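Local coordinates for thymidylate synthase (Enterobacteria phage T4, PDB 1TIS), which catalyses the reductive methylation of dUMP to dTMP, using methylenetetrahydrofolate as both carbon donor and reductant, in the synthesis of phage DNA precursors, at residues S177-L182 and H217-H222; R128-P133 and K200-I205; L72-H77 and K263-D268. All coordinates share one frame; numbering follows the deposited sequence.

Interaction 1. Residues S177-L182 and H217-H222; sequences SVDVFL and HIYMNH
The His217 imidazole carries the carbonyl oxygen of Val178 over one face, and its ND1 lies over one face of the Tyr219 ring, 4.2 Å above the plane and toward the rim. The Asp179 carboxylate comes to the edge of the Tyr219 ring, OD2 lying 3.0 Å from Tyr219 CE2 and the two planes nearly perpendicular (86°). The Phe181 ring has Asn221 CB at its own edge, and its CD2 lies 4.3 Å from Ile218 CG2. A chi1 of 62° wedges the imidazole between its own backbone N and carbonyl carbon; its NE2 comes to 2.9 Å from Ser177 OG.

The backbones pair in parallel, Asp179 opposite His217, with both side chains on the same face. His217 N donates to Val178 O (3.1 Å), and Val180 N to His217 O (3.1 Å). Leu182 N meets Asp179 OD1 from above the carboxylate plane in a fairly straight bond (166°), an Asx motif, which needs aspartate's short side-chain acceptor.

As in related enzymes, Ser177-Asp179 and His217-Tyr219 probably line a dUMP site shared between the two subunits, Asp179 probably meeting the folate as well. Strand pairing sets the backbones from which these polar groups project, near a bound phosphate ion.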
loop_
_atom_site.group_PDB
_atom_site.type_symbol
_atom_site.label_atom_id
_atom_site.label_comp_id
_atom_site.label_asym_id
_atom_site.label_seq_id
_atom_site.Cartn_x
_atom_site.Cartn_y
_atom_site.Cartn_z
ATOM N N SER A 177 -5.504 -7.757 5.341
ATOM C CA SER A 177 -6.336 -8.950 5.218
ATOM C C SER A 177 -7.761 -8.406 5.227
ATOM O O SER A 177 -8.031 -7.428 5.945
ATOM C CB SER A 177 -6.095 -9.902 6.414
ATOM O OG SER A 177 -6.152 -11.296 6.067
ATOM N N VAL A 178 -8.659 -8.944 4.394
ATOM C CA VAL A 178 -10.026 -8.477 4.414
ATOM C C VAL A 178 -10.973 -9.632 4.506
ATOM O O VAL A 178 -10.714 -10.700 3.952
ATOM C CB VAL A 178 -10.483 -7.730 3.170
ATOM C CG1 VAL A 178 -11.116 -6.482 3.770
ATOM C CG2 VAL A 178 -9.405 -7.456 2.120
ATOM N N ASP A 179 -12.081 -9.461 5.205
ATOM C CA ASP A 179 -13.103 -10.488 5.265
ATOM C C ASP A 179 -14.158 -9.998 4.293
ATOM O O ASP A 179 -15.063 -9.293 4.744
ATOM C CB ASP A 179 -13.686 -10.580 6.699
ATOM C CG ASP A 179 -14.726 -11.687 6.917
ATOM O OD1 ASP A 179 -15.371 -12.113 5.945
ATOM O OD2 ASP A 179 -14.881 -12.120 8.074
ATOM N N VAL A 180 -14.143 -10.328 3.010
ATOM C CA VAL A 180 -15.154 -9.788 2.092
ATOM C C VAL A 180 -16.580 -10.022 2.541
ATOM O O VAL A 180 -17.356 -9.098 2.437
ATOM C CB VAL A 180 -15.055 -10.373 0.726
ATOM C CG1 VAL A 180 -15.830 -9.517 -0.208
ATOM C CG2 VAL A 180 -13.653 -10.314 0.219
ATOM N N PHE A 181 -16.882 -11.182 3.141
ATOM C CA PHE A 181 -18.194 -11.546 3.677
ATOM C C PHE A 181 -18.630 -10.414 4.622
ATOM O O PHE A 181 -19.559 -9.647 4.346
ATOM C CB PHE A 181 -17.973 -12.905 4.384
ATOM C CG PHE A 181 -19.036 -13.985 4.691
ATOM C CD1 PHE A 181 -20.412 -13.811 4.573
ATOM C CD2 PHE A 181 -18.558 -15.229 5.133
ATOM C CE1 PHE A 181 -21.258 -14.873 4.879
ATOM C CE2 PHE A 181 -19.418 -16.280 5.431
ATOM C CZ PHE A 181 -20.777 -16.107 5.302
ATOM N N LEU A 182 -17.884 -10.181 5.704
ATOM C CA LEU A 182 -18.358 -9.246 6.713
ATOM C C LEU A 182 -17.394 -8.177 7.151
ATOM O O LEU A 182 -17.452 -7.683 8.273
ATOM C CB LEU A 182 -18.816 -10.067 7.914
ATOM C CG LEU A 182 -20.304 -10.090 8.160
ATOM C CD1 LEU A 182 -20.610 -11.122 9.195
ATOM C CD2 LEU A 182 -20.774 -8.741 8.646
ATOM N N HIS A 217 -10.156 -12.658 1.600
ATOM C CA HIS A 217 -10.556 -13.981 1.927
ATOM C C HIS A 217 -12.027 -14.042 2.308
ATOM O O HIS A 217 -12.599 -13.051 2.799
ATOM C CB HIS A 217 -9.603 -14.411 3.033
ATOM C CG HIS A 217 -9.565 -13.668 4.378
ATOM N ND1 HIS A 217 -10.517 -13.221 5.203
ATOM C CD2 HIS A 217 -8.375 -13.396 5.002
ATOM C CE1 HIS A 217 -9.963 -12.714 6.276
ATOM N NE2 HIS A 217 -8.671 -12.827 6.130
ATOM N N ILE A 218 -12.627 -15.210 2.088
ATOM C CA ILE A 218 -13.996 -15.527 2.439
ATOM C C ILE A 218 -13.813 -16.729 3.355
ATOM O O ILE A 218 -13.076 -17.643 2.970
ATOM C CB ILE A 218 -14.763 -15.942 1.199
ATOM C CG1 ILE A 218 -14.780 -14.871 0.128
ATOM C CG2 ILE A 218 -16.164 -16.282 1.665
ATOM C CD1 ILE A 218 -15.480 -15.394 -1.131
ATOM N N TYR A 219 -14.450 -16.797 4.528
ATOM C CA TYR A 219 -14.203 -17.918 5.460
ATOM C C TYR A 219 -15.008 -19.127 5.044
ATOM O O TYR A 219 -16.098 -18.930 4.489
ATOM C CB TYR A 219 -14.596 -17.580 6.927
ATOM C CG TYR A 219 -13.631 -16.628 7.647
ATOM C CD1 TYR A 219 -12.314 -16.997 7.849
ATOM C CD2 TYR A 219 -14.053 -15.377 8.046
ATOM C CE1 TYR A 219 -11.423 -16.127 8.427
ATOM C CE2 TYR A 219 -13.158 -14.508 8.628
ATOM C CZ TYR A 219 -11.849 -14.880 8.809
ATOM O OH TYR A 219 -10.946 -13.959 9.319
ATOM N N MET A 220 -14.575 -20.360 5.322
ATOM C CA MET A 220 -15.341 -21.532 4.914
ATOM C C MET A 220 -16.622 -21.836 5.725
ATOM O O MET A 220 -17.117 -22.968 5.790
ATOM C CB MET A 220 -14.375 -22.724 4.926
ATOM C CG MET A 220 -13.614 -22.873 3.583
ATOM S SD MET A 220 -12.125 -23.944 3.527
ATOM C CE MET A 220 -12.688 -25.547 4.044
ATOM N N ASN A 221 -17.295 -20.778 6.206
ATOM C CA ASN A 221 -18.454 -20.853 7.077
ATOM C C ASN A 221 -19.861 -20.955 6.509
ATOM O O ASN A 221 -20.757 -20.204 6.895
ATOM C CB ASN A 221 -18.373 -19.671 8.007
ATOM C CG ASN A 221 -17.672 -20.103 9.275
ATOM O OD1 ASN A 221 -16.678 -20.839 9.269
ATOM N ND2 ASN A 221 -18.173 -19.633 10.410
ATOM N N HIS A 222 -20.111 -21.983 5.675
ATOM C CA HIS A 222 -21.391 -22.258 5.000
ATOM C C HIS A 222 -21.798 -21.018 4.155
ATOM O O HIS A 222 -22.821 -20.349 4.296
ATOM C CB HIS A 222 -22.496 -22.611 6.049
ATOM C CG HIS A 222 -22.412 -24.022 6.651
ATOM N ND1 HIS A 222 -23.011 -25.138 6.231
ATOM C CD2 HIS A 222 -21.665 -24.371 7.757
ATOM C CE1 HIS A 222 -22.661 -26.128 7.015
ATOM N NE2 HIS A 222 -21.851 -25.656 7.930
#

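Interaction 2. Residues R128-P133 and K200-I205; sequences RIKKLP and KMCNLI
Lys130 NZ is gripped by two groups of helix 254-262, a hydrogen bond to Thr254 OG1 and a weaker one to Gln257 OE1, and to get there its aliphatic chain passes over the end of the helix that carries Met201 and Cys202. Bends at chi2 (-66°) and chi4 (72°) fold the chain along that backbone. CD settles 3.9 Å from Cys202 CA, and CE lies 3.7 Å from Met201 O, a carbonyl that itself accepts from Gln257 NE2. Lysine suits the place because its methylenes can lie against another helix while its ammonium group finds oxygen partners beyond it.

The rest of the contact is apolar. Cys202 SG rests against the branched carbon of Ile129, 3.6 Å from CB, with CG2 at 3.9 Å, and it also touches the methylene CD of Lys130. The sulfur thus meets two successive side chains of the other helix, and the short cysteine side chain lets the helices come close. The beta-branch of Ile129 serves two partners: its CG2, anti to the backbone N, also approaches Leu204 CD1 at 4.1 Å. No hydrogen bond joins the two segments.

Both segments are helix ends. Arg128 O accepts from Lys131 N and Leu132 N as the first helix finishes, and Asn203 takes positive phi (51°), a conformation asparagine tolerates well, to lead the chain from its helix into the next strand. The contact therefore brings the C-terminal ends of helices 121-131 and 184-202 together. Ile129 and Leu204 both turn onto Val164 of strand 157-164, which places the sheet beneath them, while Ile126, a turn earlier in helix 121-131, continues the packing against Met201 and Cys202.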
loop_
_atom_site.group_PDB
_atom_site.type_symbol
_atom_site.label_atom_id
_atom_site.label_comp_id
_atom_site.label_asym_id
_atom_site.label_seq_id
_atom_site.Cartn_x
_atom_site.Cartn_y
_atom_site.Cartn_z
ATOM N N ARG A 128 -1.244 19.772 2.589
ATOM C CA ARG A 128 -0.716 19.500 1.237
ATOM C C ARG A 128 -1.789 19.572 0.168
ATOM O O ARG A 128 -1.556 20.263 -0.821
ATOM C CB ARG A 128 -0.086 18.119 1.073
ATOM C CG ARG A 128 1.051 17.897 2.062
ATOM C CD ARG A 128 2.199 16.980 1.560
ATOM N NE ARG A 128 3.205 17.660 0.731
ATOM C CZ ARG A 128 4.516 17.600 0.993
ATOM N NH1 ARG A 128 5.007 16.866 1.989
ATOM N NH2 ARG A 128 5.367 18.281 0.237
ATOM N N ILE A 129 -2.988 19.012 0.397
ATOM C CA ILE A 129 -4.114 19.086 -0.534
ATOM C C ILE A 129 -4.547 20.528 -0.697
ATOM O O ILE A 129 -4.858 20.979 -1.799
ATOM C CB ILE A 129 -5.403 18.395 -0.078
ATOM C CG1 ILE A 129 -5.198 17.131 0.779
ATOM C CG2 ILE A 129 -6.161 18.158 -1.380
ATOM C CD1 ILE A 129 -4.802 15.786 0.151
ATOM N N LYS A 130 -4.613 21.259 0.405
ATOM C CA LYS A 130 -4.990 22.655 0.357
ATOM C C LYS A 130 -3.933 23.495 -0.349
ATOM O O LYS A 130 -4.206 24.596 -0.843
ATOM C CB LYS A 130 -5.109 23.313 1.729
ATOM C CG LYS A 130 -6.012 22.810 2.824
ATOM C CD LYS A 130 -7.478 22.918 2.522
ATOM C CE LYS A 130 -8.151 22.640 3.829
ATOM N NZ LYS A 130 -7.959 23.750 4.730
ATOM N N LYS A 131 -2.717 23.021 -0.411
ATOM C CA LYS A 131 -1.669 23.940 -0.697
ATOM C C LYS A 131 -0.826 23.460 -1.837
ATOM O O LYS A 131 -0.628 24.240 -2.737
ATOM C CB LYS A 131 -1.001 24.054 0.661
ATOM C CG LYS A 131 0.058 25.069 1.001
ATOM C CD LYS A 131 0.677 24.544 2.295
ATOM C CE LYS A 131 0.036 25.153 3.523
ATOM N NZ LYS A 131 0.930 26.193 3.987
ATOM N N LEU A 132 -0.277 22.263 -1.927
ATOM C CA LEU A 132 0.463 21.825 -3.096
ATOM C C LEU A 132 -0.382 20.818 -3.888
ATOM O O LEU A 132 0.186 19.822 -4.324
ATOM C CB LEU A 132 1.804 21.172 -2.657
ATOM C CG LEU A 132 3.198 21.807 -2.793
ATOM C CD1 LEU A 132 3.135 23.234 -3.331
ATOM C CD2 LEU A 132 3.835 21.806 -1.402
ATOM N N PRO A 133 -1.679 20.963 -4.186
ATOM C CA PRO A 133 -2.580 19.867 -4.519
ATOM C C PRO A 133 -2.048 18.736 -5.406
ATOM O O PRO A 133 -2.113 17.548 -5.060
ATOM C CB PRO A 133 -3.782 20.573 -5.127
ATOM C CG PRO A 133 -3.280 21.900 -5.611
ATOM C CD PRO A 133 -2.334 22.231 -4.488
ATOM N N LYS A 200 -14.835 18.165 1.642
ATOM C CA LYS A 200 -15.524 19.372 2.096
ATOM C C LYS A 200 -14.581 20.405 2.752
ATOM O O LYS A 200 -14.820 21.625 2.747
ATOM C CB LYS A 200 -16.660 18.976 3.049
ATOM C CG LYS A 200 -17.513 20.172 3.487
ATOM C CD LYS A 200 -18.342 20.606 2.275
ATOM C CE LYS A 200 -18.608 22.114 2.068
ATOM N NZ LYS A 200 -19.350 22.298 0.818
ATOM N N MET A 201 -13.451 19.969 3.295
ATOM C CA MET A 201 -12.474 20.887 3.897
ATOM C C MET A 201 -11.714 21.509 2.767
ATOM O O MET A 201 -11.644 22.727 2.692
ATOM C CB MET A 201 -11.445 20.186 4.785
ATOM C CG MET A 201 -11.967 19.683 6.117
ATOM S SD MET A 201 -10.807 18.498 6.804
ATOM C CE MET A 201 -9.679 19.501 7.719
ATOM N N CYS A 202 -11.218 20.681 1.838
ATOM C CA CYS A 202 -10.443 21.174 0.710
ATOM C C CYS A 202 -11.290 21.832 -0.399
ATOM O O CYS A 202 -10.775 22.459 -1.330
ATOM C CB CYS A 202 -9.606 19.969 0.202
ATOM S SG CYS A 202 -8.507 19.283 1.459
ATOM N N ASN A 203 -12.613 21.704 -0.254
ATOM C CA ASN A 203 -13.610 22.149 -1.198
ATOM C C ASN A 203 -13.302 21.639 -2.617
ATOM O O ASN A 203 -13.123 22.287 -3.665
ATOM C CB ASN A 203 -13.710 23.682 -1.138
ATOM C CG ASN A 203 -14.985 24.228 -1.803
ATOM O OD1 ASN A 203 -14.914 25.230 -2.516
ATOM N ND2 ASN A 203 -16.200 23.685 -1.630
ATOM N N LEU A 204 -13.263 20.331 -2.618
ATOM C CA LEU A 204 -13.051 19.635 -3.832
ATOM C C LEU A 204 -14.271 18.736 -3.930
ATOM O O LEU A 204 -15.027 18.505 -2.977
ATOM C CB LEU A 204 -11.723 18.873 -3.725
ATOM C CG LEU A 204 -10.368 19.567 -3.411
ATOM C CD1 LEU A 204 -9.223 18.763 -3.970
ATOM C CD2 LEU A 204 -10.221 20.862 -4.139
ATOM N N ILE A 205 -14.477 18.268 -5.149
ATOM C CA ILE A 205 -15.582 17.382 -5.476
ATOM C C ILE A 205 -14.993 16.035 -5.127
ATOM O O ILE A 205 -13.919 15.672 -5.614
ATOM C CB ILE A 205 -15.952 17.412 -7.008
ATOM C CG1 ILE A 205 -16.246 18.845 -7.539
ATOM C CG2 ILE A 205 -17.123 16.468 -7.201
ATOM C CD1 ILE A 205 -17.281 19.753 -6.817
#

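Interaction 3. Residues L72-H77 and K263-D268; sequences LRLIQH and KLRPKD
Leu74 lays its CD1 methyl over one face of the Arg265 guanidinium, 3.5 Å above the plane and toward the rim of the group. The nearest atom to that methyl is NH1, at 3.7 Å, while the other branch, CD2, comes to 3.9 Å from NH2. With CG anti to the backbone N, a chi1 of 178° carries the leucine methyls to the guanidinium, the two side chains crossing at a slant. Arginine fits here because its N-H groups lie in the guanidinium plane, so a face can take methyl groups without covering them.

The bend at chi2 (-71°) carries the rest of the arginine along the helix, so that CD passes 3.4 Å from Ile75 O. Pro266 closes the other end of the contact: its ring CD faces the same carbonyl oxygen, its CG lies 4.1 Å from Gln76 O, and Ile75 CG2 lies 4.5 Å from Pro266 CD, a loose apolar touch. Proline is well placed at the start of the short 3-10 turn 266-268, where no N-H is needed; Asp268 N closes the turn onto Arg265 O.

The contact thus sets the last turn of helix 69-77 against the loop that leaves helix 254-262. The helix also packs on helix 53-64, Ile75 against Trp61 and Gln76 against Ala54 and Ala57, while Asp268 leads the loop into strand 269-270.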
loop_
_atom_site.group_PDB
_atom_site.type_symbol
_atom_site.label_atom_id
_atom_site.label_comp_id
_atom_site.label_asym_id
_atom_site.label_seq_id
_atom_site.Cartn_x
_atom_site.Cartn_y
_atom_site.Cartn_z
ATOM N N LEU A 72 -15.170 6.370 22.283
ATOM C CA LEU A 72 -15.920 5.928 21.125
ATOM C C LEU A 72 -17.357 5.791 21.640
ATOM O O LEU A 72 -18.270 6.354 21.009
ATOM C CB LEU A 72 -15.257 4.616 20.636
ATOM C CG LEU A 72 -15.938 3.587 19.733
ATOM C CD1 LEU A 72 -16.488 4.207 18.459
ATOM C CD2 LEU A 72 -14.908 2.564 19.324
ATOM N N ARG A 73 -17.584 5.188 22.824
ATOM C CA ARG A 73 -18.927 5.089 23.396
ATOM C C ARG A 73 -19.600 6.452 23.451
ATOM O O ARG A 73 -20.764 6.590 23.043
ATOM C CB ARG A 73 -18.948 4.587 24.818
ATOM C CG ARG A 73 -18.740 3.118 24.981
ATOM C CD ARG A 73 -19.103 2.741 26.403
ATOM N NE ARG A 73 -18.810 1.336 26.568
ATOM C CZ ARG A 73 -17.694 0.901 27.163
ATOM N NH1 ARG A 73 -16.797 1.730 27.717
ATOM N NH2 ARG A 73 -17.499 -0.415 27.230
ATOM N N LEU A 74 -18.867 7.478 23.898
ATOM C CA LEU A 74 -19.389 8.826 23.950
ATOM C C LEU A 74 -19.850 9.288 22.553
ATOM O O LEU A 74 -20.961 9.808 22.433
ATOM C CB LEU A 74 -18.270 9.677 24.562
ATOM C CG LEU A 74 -18.249 11.187 24.826
ATOM C CD1 LEU A 74 -17.922 11.842 23.513
ATOM C CD2 LEU A 74 -19.536 11.693 25.467
ATOM N N ILE A 75 -19.112 9.046 21.468
ATOM C CA ILE A 75 -19.468 9.582 20.164
ATOM C C ILE A 75 -20.708 8.868 19.626
ATOM O O ILE A 75 -21.662 9.472 19.085
ATOM C CB ILE A 75 -18.227 9.428 19.205
ATOM C CG1 ILE A 75 -17.053 10.225 19.758
ATOM C CG2 ILE A 75 -18.521 9.989 17.807
ATOM C CD1 ILE A 75 -15.713 10.140 19.016
ATOM N N GLN A 76 -20.734 7.548 19.806
ATOM C CA GLN A 76 -21.842 6.808 19.216
ATOM C C GLN A 76 -23.094 7.001 20.030
ATOM O O GLN A 76 -24.170 7.284 19.531
ATOM C CB GLN A 76 -21.697 5.288 19.187
ATOM C CG GLN A 76 -20.509 4.565 18.616
ATOM C CD GLN A 76 -20.884 3.165 18.196
ATOM O OE1 GLN A 76 -22.040 2.763 18.298
ATOM N NE2 GLN A 76 -19.983 2.355 17.670
ATOM N N HIS A 77 -22.877 6.741 21.316
ATOM C CA HIS A 77 -23.922 6.614 22.306
ATOM C C HIS A 77 -24.178 7.789 23.232
ATOM O O HIS A 77 -25.056 7.699 24.087
ATOM C CB HIS A 77 -23.607 5.342 23.102
ATOM C CG HIS A 77 -23.955 4.063 22.321
ATOM N ND1 HIS A 77 -23.255 2.918 22.189
ATOM C CD2 HIS A 77 -25.122 3.925 21.594
ATOM C CE1 HIS A 77 -23.929 2.109 21.429
ATOM N NE2 HIS A 77 -25.036 2.733 21.087
ATOM N N LYS A 263 -17.037 17.649 16.514
ATOM C CA LYS A 263 -18.253 17.981 17.217
ATOM C C LYS A 263 -19.459 17.245 16.624
ATOM O O LYS A 263 -20.562 17.317 17.198
ATOM C CB LYS A 263 -18.548 19.463 17.129
ATOM C CG LYS A 263 -17.689 20.488 17.835
ATOM C CD LYS A 263 -18.310 21.854 17.511
ATOM C CE LYS A 263 -19.485 22.320 18.407
ATOM N NZ LYS A 263 -20.580 21.373 18.570
ATOM N N LEU A 264 -19.362 16.528 15.506
ATOM C CA LEU A 264 -20.535 15.890 14.936
ATOM C C LEU A 264 -20.652 14.455 15.447
ATOM O O LEU A 264 -19.718 13.664 15.284
ATOM C CB LEU A 264 -20.446 15.918 13.385
ATOM C CG LEU A 264 -20.700 17.163 12.457
ATOM C CD1 LEU A 264 -21.087 18.433 13.229
ATOM C CD2 LEU A 264 -19.421 17.363 11.644
ATOM N N ARG A 265 -21.746 14.127 16.157
ATOM C CA ARG A 265 -22.014 12.754 16.604
ATOM C C ARG A 265 -22.613 12.016 15.401
ATOM O O ARG A 265 -22.955 12.745 14.463
ATOM C CB ARG A 265 -23.023 12.751 17.734
ATOM C CG ARG A 265 -22.659 13.426 19.046
ATOM C CD ARG A 265 -21.606 12.736 19.922
ATOM N NE ARG A 265 -21.616 13.301 21.279
ATOM C CZ ARG A 265 -20.618 14.029 21.818
ATOM N NH1 ARG A 265 -19.469 14.272 21.184
ATOM N NH2 ARG A 265 -20.768 14.520 23.048
ATOM N N PRO A 266 -22.879 10.687 15.265
ATOM C CA PRO A 266 -23.317 10.053 14.009
ATOM C C PRO A 266 -24.697 10.386 13.439
ATOM O O PRO A 266 -24.998 10.068 12.284
ATOM C CB PRO A 266 -23.143 8.567 14.251
ATOM C CG PRO A 266 -23.379 8.442 15.701
ATOM C CD PRO A 266 -22.723 9.675 16.305
ATOM N N LYS A 267 -25.558 11.082 14.195
ATOM C CA LYS A 267 -26.839 11.499 13.663
ATOM C C LYS A 267 -26.619 12.408 12.485
ATOM O O LYS A 267 -27.415 12.370 11.560
ATOM C CB LYS A 267 -27.707 12.262 14.670
ATOM C CG LYS A 267 -27.362 13.697 15.048
ATOM C CD LYS A 267 -26.409 13.818 16.245
ATOM C CE LYS A 267 -26.163 15.297 16.599
ATOM N NZ LYS A 267 -25.429 15.488 17.840
ATOM N N ASP A 268 -25.532 13.186 12.475
ATOM C CA ASP A 268 -25.235 14.163 11.441
ATOM C C ASP A 268 -24.888 13.671 10.047
ATOM O O ASP A 268 -24.556 14.465 9.159
ATOM C CB ASP A 268 -24.104 15.021 11.905
ATOM C CG ASP A 268 -24.480 16.104 12.896
ATOM O OD1 ASP A 268 -25.445 16.860 12.653
ATOM O OD2 ASP A 268 -23.759 16.204 13.897
#

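In the fold
Interaction 1 lies in the dUMP site inferred by similarity, its Ser177 side chain about 5 Å from that of Cys156, the probable nucleophile. Interaction 2 sits on the opposite side of the chain's centre, the centres of the two contacts about 36 Å apart, yet helix 184-202, whose end it holds, is the connection of the beta-alpha-beta unit whose strands, 168-179 and 205-219, pair in interaction 1. Interaction 3 is a surface contact away from the annotated sites. It closes a long loop of chain within which both other contacts are nested, and its nearest atoms come about 9 Å from interaction 2 and about 14 Å from interaction 1. Helix 254-262 links interactions 2 and 3: it holds Lys130 and precedes Arg265.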